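Local coordinates for protein putative S41 protease (Bacteroides fragilis NCTC 9343, PDB 3K50) that is of unknown function but, as a putative peptidase of family S41, probably cleaves peptide bonds, at residues Y191-E196 with D230-T235; V293-T298 with V318-T323; A300-A305 with K324-Y329. One frame throughout, in Å; residues are numbered along the deposited sequence.

From the N terminus, contact 1 closes first: strand 187-194 leads through helix 207-221 to strand 226-230, and the loop leaving that strand returns to pack against 191-196. Contacts 2 and 3 come later and cross, since their segments alternate along the chain. Contact 2 pairs strand 292-297 with strand 317-322, the two being connected through helix 304-312, and contact 3 joins the loops that extend these same two strands, just before the helix and just after the second strand. Segment 230-235 meets both: L231 N donates to L296 O, and L231 O accepts from T301 OG1. Together the three contacts tie the parallel part of the mixed sheet to the loops at the C-terminal ends of its strands.

Contact 1 (Y191-E196 with D230-T235); sequences YLMYNE and DLRYNT
D230 pairs with M193 in the last parallel rung, where strands 187-194 and 226-230 of the mixed sheet end: D230 N donates to L192 O at 2.7 Å, and D230 O takes a longer bond from Y194 N (3.3 Å). Past D230 the chain enters a type I turn, L231 to N234, in the loop leading to helix 239-249. N234 suits this exit because its amide can reach back. With CG anti to the backbone N (chi1 -167°), N234 ND2 donates to Y194 O at 2.9 Å, arriving from above the carbonyl plane. One water donates to N195 OD1 and accepts from Y233 N; a second links N195 O to T235 N.

The ionic part is a side-on grip: R232 NE meets the syn lone pair of D230 OD1 at 2.9 Å, and R232 NH2 bonds D230 OD2 at 2.8 Å. Y191 OH also donates to OD2, though the very short modelled distance is doubtful.

Selenomethionine M193 bends at chi2, bringing M193 CE within 4.0 Å of Y233 CD2. Gripped through both oxygens, the buried D230 carboxylate is held in one rotation, while R232, whose NH1 also bridges E372 and E387, serves three acids.

Contact 2 (V293-T298 with V318-T323); sequences VYVLTT and VVLIGT
Y294 turns its CG anti to its own carbonyl carbon (chi1 -61°), which lays the ring alongside V319, and T297 sets OG1 between its backbone N and carbonyl carbon (chi1 64°), aimed at the backbone of T323. These groups sit on two adjacent parallel strands of a beta-alpha-beta unit, strand 292-297, helix 304-312 and strand 317-322, consistent with the ClpP/crotonase-like core of S41 peptidases. The short strand axes are inclined at 30°, the usual twist of a beta sheet.

Backbone bonds run between the strands in the parallel manner, each bonded residue of one reaching two of the other. V295 uses both its backbone groups on this neighbour: V295 N donates to V319 O at 2.9 Å and V295 O accepts from I321 N at 3.0 Å. T297 continues the series by donating from N to I321 O.

One face carries Y294, L296, V319 and I321. CD2 of Y294 lies 3.4 Å from V319 CB, and L296 CD2 packs 3.9 Å from I321 CB; helix 388-398 covers this face. On the other face V295 CB meets L320 CD2 at 3.7 Å, while V293 and V318 lie side by side, with helix 304-312 packed against V318 and L320. Branched aliphatic residues fit here because they fill the space between sheet and helix without bringing in polar groups.

At the C-terminal end G322 adopts backbone angles open mainly to glycine, and its CA comes close to T297 O, which also accepts from T323 N. T297 completes the join by donating from OG1 to T323 O at 2.9 Å. Beyond it T298 OG1 lies very close to R232 O, a probable bond whose modelled length is doubtful, while T323 OG1 rests 3.1 Å from T298 CA.

Contact 3 (A300-A305 with K324-Y329); sequences ATRGAA and KTAGEY
R302 and E328 form the salt bridge of this contact: R302 NH1 donates to E328 OE1 at 2.8 Å, with the oxygen lying in the guanidinium plane while the nitrogen stands above the carboxylate plane. The two planes are 59° apart, and the bridge is a single N-H bond rather than a two-nitrogen grip. The aliphatic part of R302 serves as well, R302 CG lying 3.7 Å from E328 CB. A bend at chi3 (-73°) folds the guanidinium back so that one face is covered by A326, and A326 CB is 3.7 Å from R302 NH2. A small alanine suits this spot, leaving room for the flat group above it.

Next to the bridge the backbones join directly, A326 N donating to T301 O at 3.0 Å. Beside this bond the methyl groups T301 CG2 and T325 CG2 touch at 4.0 Å, and a water bridges the loops by donating both to G303 O and to E328 O. G303, with positive phi, occupies the N-cap position of helix 304-312; glycine tolerates that conformation readily.

Further out, four bonds hold the E306 carboxyl group in place: OE1 accepts from G303 N and E328 N, OE2 from G327 N and T325 OG1, the last also bonded to F364 N. T301 OG1 bonds L231 O, and R302 pairs by its backbone with N234. R302 thus sets an opposite charge beside the buried E328, probably offsetting it, while the A326-T301 bond and E306 join the two backbones.

Contact 1 (Y191-E196 with D230-T235)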
loop_
_atom_site.group_PDB
_atom_site.type_symbol
_atom_site.label_atom_id
_atom_site.label_comp_id
_atom_site.label_asym_id
_atom_site.label_seq_id
_atom_site.Cartn_x
_atom_site.Cartn_y
_atom_site.Cartn_z
ATOM N N TYR A 191 11.347 -5.475 12.106
ATOM C CA TYR A 191 10.997 -4.491 11.072
ATOM C C TYR A 191 10.392 -5.261 9.885
ATOM O O TYR A 191 11.001 -6.204 9.358
ATOM C CB TYR A 191 12.221 -3.673 10.601
ATOM C CG TYR A 191 11.924 -2.842 9.362
ATOM C CD1 TYR A 191 11.182 -1.672 9.465
ATOM C CD2 TYR A 191 12.365 -3.227 8.118
ATOM C CE1 TYR A 191 10.891 -0.895 8.370
ATOM C CE2 TYR A 191 12.047 -2.465 6.977
ATOM C CZ TYR A 191 11.330 -1.313 7.119
ATOM O OH TYR A 191 10.995 -0.572 6.052
ATOM N N LEU A 192 9.204 -4.868 9.490
ATOM C CA LEU A 192 8.562 -5.459 8.341
ATOM C C LEU A 192 8.010 -4.426 7.378
ATOM O O LEU A 192 7.134 -3.656 7.732
ATOM C CB LEU A 192 7.406 -6.364 8.794
ATOM C CG LEU A 192 6.540 -7.098 7.758
ATOM C CD1 LEU A 192 7.355 -8.193 7.070
ATOM C CD2 LEU A 192 5.347 -7.694 8.412
HETATM N N MSE A 193 8.503 -4.483 6.144
HETATM C CA MSE A 193 7.987 -3.701 5.023
HETATM C C MSE A 193 6.997 -4.625 4.264
HETATM O O MSE A 193 7.419 -5.485 3.507
HETATM C CB MSE A 193 9.130 -3.192 4.155
HETATM C CG MSE A 193 8.781 -2.041 3.298
HETATM SE SE MSE A 193 7.309 -2.186 1.999
HETATM C CE MSE A 193 7.315 -0.290 1.491
ATOM N N TYR A 194 5.691 -4.450 4.544
ATOM C CA TYR A 194 4.601 -5.289 4.021
ATOM C C TYR A 194 3.801 -4.427 3.081
ATOM O O TYR A 194 3.140 -3.484 3.516
ATOM C CB TYR A 194 3.706 -5.777 5.160
ATOM C CG TYR A 194 2.567 -6.714 4.742
ATOM C CD1 TYR A 194 2.829 -7.967 4.292
ATOM C CD2 TYR A 194 1.238 -6.350 4.913
ATOM C CE1 TYR A 194 1.768 -8.874 3.947
ATOM C CE2 TYR A 194 0.178 -7.217 4.586
ATOM C CZ TYR A 194 0.448 -8.469 4.119
ATOM O OH TYR A 194 -0.578 -9.327 3.809
ATOM N N ASN A 195 3.835 -4.741 1.794
ATOM C CA ASN A 195 3.350 -3.748 0.804
ATOM C C ASN A 195 1.976 -3.942 0.197
ATOM O O ASN A 195 1.522 -3.074 -0.504
ATOM C CB ASN A 195 4.399 -3.610 -0.326
ATOM C CG ASN A 195 4.425 -2.209 -0.944
ATOM O OD1 ASN A 195 4.383 -1.226 -0.235
ATOM N ND2 ASN A 195 4.445 -2.135 -2.259
ATOM N N GLU A 196 1.317 -5.061 0.483
ATOM C CA GLU A 196 0.036 -5.337 -0.109
ATOM C C GLU A 196 -0.639 -6.444 0.666
ATOM O O GLU A 196 -0.007 -7.433 0.998
ATOM C CB GLU A 196 0.213 -5.775 -1.580
ATOM C CG GLU A 196 -1.039 -5.833 -2.301
ATOM C CD GLU A 196 -0.920 -6.398 -3.711
ATOM O OE1 GLU A 196 0.148 -6.914 -4.100
ATOM O OE2 GLU A 196 -1.941 -6.329 -4.418
ATOM N N ASP A 230 6.014 -1.255 8.364
ATOM C CA ASP A 230 6.151 -0.242 7.333
ATOM C C ASP A 230 5.073 -0.461 6.251
ATOM O O ASP A 230 5.174 -1.350 5.417
ATOM C CB ASP A 230 7.610 -0.308 6.802
ATOM C CG ASP A 230 7.976 0.834 5.902
ATOM O OD1 ASP A 230 7.077 1.555 5.430
ATOM O OD2 ASP A 230 9.196 1.042 5.677
ATOM N N LEU A 231 3.992 0.330 6.328
ATOM C CA LEU A 231 2.883 0.289 5.386
ATOM C C LEU A 231 2.880 1.540 4.491
ATOM O O LEU A 231 1.885 1.930 3.890
ATOM C CB LEU A 231 1.592 0.252 6.186
ATOM C CG LEU A 231 1.373 -0.907 7.139
ATOM C CD1 LEU A 231 -0.035 -0.819 7.872
ATOM C CD2 LEU A 231 1.555 -2.255 6.411
ATOM N N ARG A 232 4.012 2.187 4.366
ATOM C CA ARG A 232 4.000 3.478 3.696
ATOM C C ARG A 232 3.448 3.558 2.276
ATOM O O ARG A 232 2.967 4.634 1.882
ATOM C CB ARG A 232 5.397 4.135 3.743
ATOM C CG ARG A 232 6.398 3.600 2.757
ATOM C CD ARG A 232 7.718 4.312 2.950
ATOM N NE ARG A 232 8.440 3.808 4.107
ATOM C CZ ARG A 232 9.566 4.324 4.610
ATOM N NH1 ARG A 232 10.087 5.458 4.134
ATOM N NH2 ARG A 232 10.138 3.723 5.662
ATOM N N TYR A 233 3.594 2.497 1.499
ATOM C CA TYR A 233 3.135 2.480 0.149
ATOM C C TYR A 233 2.079 1.415 -0.022
ATOM O O TYR A 233 1.760 1.064 -1.147
ATOM C CB TYR A 233 4.310 2.200 -0.851
ATOM C CG TYR A 233 5.442 3.155 -0.810
ATOM C CD1 TYR A 233 5.221 4.538 -0.639
ATOM C CD2 TYR A 233 6.778 2.718 -1.067
ATOM C CE1 TYR A 233 6.260 5.384 -0.569
ATOM C CE2 TYR A 233 7.824 3.611 -1.059
ATOM C CZ TYR A 233 7.554 4.936 -0.805
ATOM O OH TYR A 233 8.602 5.831 -0.736
ATOM N N ASN A 234 1.493 0.951 1.072
ATOM C CA ASN A 234 0.487 -0.121 1.038
ATOM C C ASN A 234 -0.948 0.395 0.768
ATOM O O ASN A 234 -1.586 1.019 1.621
ATOM C CB ASN A 234 0.555 -0.903 2.344
ATOM C CG ASN A 234 -0.214 -2.210 2.278
ATOM O OD1 ASN A 234 -1.327 -2.251 1.739
ATOM N ND2 ASN A 234 0.353 -3.277 2.877
ATOM N N THR A 235 -1.454 0.124 -0.440
ATOM C CA THR A 235 -2.740 0.666 -0.902
ATOM C C THR A 235 -3.930 -0.236 -0.515
ATOM O O THR A 235 -5.081 0.016 -0.900
ATOM C CB THR A 235 -2.726 0.895 -2.431
ATOM O OG1 THR A 235 -2.723 -0.363 -3.093
ATOM C CG2 THR A 235 -1.518 1.736 -2.895
HETATM O O HOH W 1 4.221 -0.314 2.357
HETATM O O HOH W 2 0.141 -1.849 -2.357
#

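Contact 2 (V293-T298 with V318-T323)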
loop_
_atom_site.group_PDB
_atom_site.type_symbol
_atom_site.label_atom_id
_atom_site.label_comp_id
_atom_site.label_asym_id
_atom_site.label_seq_id
_atom_site.Cartn_x
_atom_site.Cartn_y
_atom_site.Cartn_z
ATOM N N VAL A 293 3.054 -1.003 18.799
ATOM C CA VAL A 293 3.479 -1.204 17.410
ATOM C C VAL A 293 3.654 0.209 16.780
ATOM O O VAL A 293 2.904 1.104 17.085
ATOM C CB VAL A 293 2.551 -2.129 16.604
ATOM C CG1 VAL A 293 1.092 -1.559 16.534
ATOM C CG2 VAL A 293 3.106 -2.352 15.230
ATOM N N TYR A 294 4.737 0.411 16.042
ATOM C CA TYR A 294 5.006 1.660 15.285
ATOM C C TYR A 294 4.662 1.303 13.831
ATOM O O TYR A 294 5.147 0.280 13.276
ATOM C CB TYR A 294 6.450 2.146 15.437
ATOM C CG TYR A 294 6.798 2.451 16.879
ATOM C CD1 TYR A 294 7.096 1.434 17.770
ATOM C CD2 TYR A 294 6.748 3.759 17.376
ATOM C CE1 TYR A 294 7.388 1.709 19.110
ATOM C CE2 TYR A 294 7.010 4.029 18.726
ATOM C CZ TYR A 294 7.304 2.997 19.581
ATOM O OH TYR A 294 7.562 3.226 20.914
ATOM N N VAL A 295 3.786 2.114 13.245
ATOM C CA VAL A 295 3.286 1.933 11.889
ATOM C C VAL A 295 3.711 3.149 11.060
ATOM O O VAL A 295 3.461 4.300 11.446
ATOM C CB VAL A 295 1.751 1.710 11.872
ATOM C CG1 VAL A 295 1.237 1.515 10.395
ATOM C CG2 VAL A 295 1.377 0.487 12.723
ATOM N N LEU A 296 4.485 2.880 10.010
ATOM C CA LEU A 296 4.959 3.921 9.082
ATOM C C LEU A 296 3.959 4.130 7.941
ATOM O O LEU A 296 3.595 3.173 7.235
ATOM C CB LEU A 296 6.339 3.538 8.555
ATOM C CG LEU A 296 7.384 3.080 9.570
ATOM C CD1 LEU A 296 8.763 2.849 8.933
ATOM C CD2 LEU A 296 7.498 4.090 10.716
ATOM N N THR A 297 3.529 5.376 7.769
ATOM C CA THR A 297 2.410 5.734 6.860
ATOM C C THR A 297 2.676 6.890 5.919
ATOM O O THR A 297 3.560 7.677 6.172
ATOM C CB THR A 297 1.126 6.123 7.721
ATOM O OG1 THR A 297 1.366 7.303 8.509
ATOM C CG2 THR A 297 0.745 5.007 8.664
ATOM N N THR A 298 1.963 6.918 4.784
ATOM C CA THR A 298 1.928 8.077 3.910
ATOM C C THR A 298 0.502 8.175 3.406
ATOM O O THR A 298 -0.372 7.363 3.785
ATOM C CB THR A 298 2.900 8.033 2.704
ATOM O OG1 THR A 298 2.503 7.007 1.780
ATOM C CG2 THR A 298 4.381 7.861 3.163
ATOM N N VAL A 318 -0.588 2.100 19.435
ATOM C CA VAL A 318 -0.266 2.154 18.021
ATOM C C VAL A 318 0.329 3.554 17.782
ATOM O O VAL A 318 -0.326 4.538 18.062
ATOM C CB VAL A 318 -1.528 1.959 17.151
ATOM C CG1 VAL A 318 -1.176 2.050 15.665
ATOM C CG2 VAL A 318 -2.158 0.643 17.427
ATOM N N VAL A 319 1.570 3.649 17.291
ATOM C CA VAL A 319 2.188 4.943 17.082
ATOM C C VAL A 319 2.381 5.086 15.607
ATOM O O VAL A 319 3.012 4.253 15.008
ATOM C CB VAL A 319 3.569 5.016 17.805
ATOM C CG1 VAL A 319 4.343 6.262 17.390
ATOM C CG2 VAL A 319 3.414 4.882 19.390
ATOM N N LEU A 320 1.837 6.149 15.038
ATOM C CA LEU A 320 1.876 6.436 13.629
ATOM C C LEU A 320 2.939 7.475 13.331
ATOM O O LEU A 320 2.941 8.521 13.932
ATOM C CB LEU A 320 0.522 6.930 13.140
ATOM C CG LEU A 320 -0.677 6.000 13.367
ATOM C CD1 LEU A 320 -1.930 6.655 12.791
ATOM C CD2 LEU A 320 -0.406 4.597 12.781
ATOM N N ILE A 321 3.846 7.122 12.408
ATOM C CA ILE A 321 4.978 7.952 11.998
ATOM C C ILE A 321 4.967 8.104 10.496
ATOM O O ILE A 321 4.876 7.125 9.785
ATOM C CB ILE A 321 6.313 7.317 12.457
ATOM C CG1 ILE A 321 6.430 7.351 13.982
ATOM C CG2 ILE A 321 7.571 8.076 11.869
ATOM C CD1 ILE A 321 7.568 6.482 14.508
ATOM N N GLY A 322 4.987 9.343 9.996
ATOM C CA GLY A 322 4.968 9.559 8.519
ATOM C C GLY A 322 4.024 10.688 8.195
ATOM O O GLY A 322 4.089 11.704 8.842
ATOM N N THR A 323 3.112 10.476 7.226
ATOM C CA THR A 323 2.148 11.497 6.822
ATOM C C THR A 323 0.758 10.878 6.897
ATOM O O THR A 323 0.627 9.674 7.013
ATOM C CB THR A 323 2.456 12.107 5.446
ATOM O OG1 THR A 323 2.584 11.092 4.451
ATOM C CG2 THR A 323 3.772 12.993 5.480
#

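Contact 3 (A300-A305 with K324-Y329)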
loop_
_atom_site.group_PDB
_atom_site.type_symbol
_atom_site.label_atom_id
_atom_site.label_comp_id
_atom_site.label_asym_id
_atom_site.label_seq_id
_atom_site.Cartn_x
_atom_site.Cartn_y
_atom_site.Cartn_z
ATOM N N ALA A 300 -0.403 7.283 0.667
ATOM C CA ALA A 300 -0.727 6.074 -0.066
ATOM C C ALA A 300 -1.335 4.966 0.797
ATOM O O ALA A 300 -1.927 4.055 0.253
ATOM C CB ALA A 300 0.541 5.507 -0.774
ATOM N N THR A 301 -1.135 5.001 2.115
ATOM C CA THR A 301 -1.543 3.954 3.045
ATOM C C THR A 301 -3.044 3.957 3.093
ATOM O O THR A 301 -3.649 4.926 3.536
ATOM C CB THR A 301 -0.963 4.231 4.436
ATOM O OG1 THR A 301 0.441 4.326 4.317
ATOM C CG2 THR A 301 -1.308 3.126 5.432
ATOM N N ARG A 302 -3.665 2.861 2.664
ATOM C CA ARG A 302 -5.109 2.885 2.434
ATOM C C ARG A 302 -5.844 1.623 2.740
ATOM O O ARG A 302 -5.319 0.527 2.589
ATOM C CB ARG A 302 -5.275 3.141 0.918
ATOM C CG ARG A 302 -6.693 3.154 0.350
ATOM C CD ARG A 302 -6.644 3.359 -1.146
ATOM N NE ARG A 302 -6.289 4.716 -1.506
ATOM C CZ ARG A 302 -7.152 5.734 -1.669
ATOM N NH1 ARG A 302 -8.456 5.589 -1.518
ATOM N NH2 ARG A 302 -6.694 6.915 -1.996
ATOM N N GLY A 303 -7.103 1.774 3.087
ATOM C CA GLY A 303 -8.006 0.627 3.155
ATOM C C GLY A 303 -7.753 -0.427 4.190
ATOM O O GLY A 303 -7.837 -0.184 5.387
ATOM N N ALA A 304 -7.446 -1.627 3.746
ATOM C CA ALA A 304 -7.057 -2.666 4.682
ATOM C C ALA A 304 -5.918 -2.187 5.598
ATOM O O ALA A 304 -5.888 -2.531 6.787
ATOM C CB ALA A 304 -6.668 -3.964 3.905
ATOM N N ALA A 305 -4.978 -1.390 5.058
ATOM C CA ALA A 305 -3.834 -0.890 5.822
ATOM C C ALA A 305 -4.353 -0.008 6.974
ATOM O O ALA A 305 -3.869 -0.059 8.082
ATOM C CB ALA A 305 -2.893 -0.113 4.920
ATOM N N LYS A 324 -0.270 11.689 6.815
ATOM C CA LYS A 324 -1.652 11.202 6.979
ATOM C C LYS A 324 -2.040 10.094 5.989
ATOM O O LYS A 324 -1.594 10.116 4.808
ATOM C CB LYS A 324 -2.574 12.444 6.925
ATOM C CG LYS A 324 -3.996 12.162 7.147
ATOM C CD LYS A 324 -4.800 13.254 7.863
ATOM C CE LYS A 324 -5.506 14.285 7.013
ATOM N NZ LYS A 324 -6.896 14.554 7.696
ATOM N N THR A 325 -2.829 9.114 6.448
ATOM C CA THR A 325 -3.326 7.994 5.620
ATOM C C THR A 325 -4.421 8.487 4.667
ATOM O O THR A 325 -4.824 9.616 4.742
ATOM C CB THR A 325 -3.816 6.778 6.460
ATOM O OG1 THR A 325 -4.986 7.131 7.230
ATOM C CG2 THR A 325 -2.695 6.304 7.359
ATOM N N ALA A 326 -4.880 7.612 3.778
ATOM C CA ALA A 326 -5.770 7.989 2.665
ATOM C C ALA A 326 -7.201 8.343 3.054
ATOM O O ALA A 326 -7.863 9.125 2.372
ATOM C CB ALA A 326 -5.827 6.873 1.644
ATOM N N GLY A 327 -7.678 7.758 4.119
ATOM C CA GLY A 327 -9.081 8.007 4.538
ATOM C C GLY A 327 -10.116 7.025 3.975
ATOM O O GLY A 327 -11.324 7.298 3.983
ATOM N N GLU A 328 -9.682 5.873 3.481
ATOM C CA GLU A 328 -10.638 4.881 2.943
ATOM C C GLU A 328 -11.220 4.019 4.108
ATOM O O GLU A 328 -10.693 3.010 4.432
ATOM C CB GLU A 328 -9.984 4.044 1.821
ATOM C CG GLU A 328 -10.953 3.190 1.056
ATOM C CD GLU A 328 -10.266 2.568 -0.119
ATOM O OE1 GLU A 328 -10.028 3.309 -1.088
ATOM O OE2 GLU A 328 -9.933 1.362 -0.044
ATOM N N TYR A 329 -12.328 4.453 4.723
ATOM C CA TYR A 329 -12.816 3.831 5.958
ATOM C C TYR A 329 -13.859 2.723 5.753
ATOM O O TYR A 329 -14.478 2.298 6.729
ATOM C CB TYR A 329 -13.382 4.932 6.912
ATOM C CG TYR A 329 -14.483 5.740 6.322
ATOM C CD1 TYR A 329 -14.218 6.896 5.589
ATOM C CD2 TYR A 329 -15.815 5.372 6.478
ATOM C CE1 TYR A 329 -15.226 7.639 5.051
ATOM C CE2 TYR A 329 -16.858 6.104 5.870
ATOM C CZ TYR A 329 -16.571 7.236 5.182
ATOM O OH TYR A 329 -17.610 7.967 4.621
HETATM O O HOH W 3 -10.044 0.880 6.158
#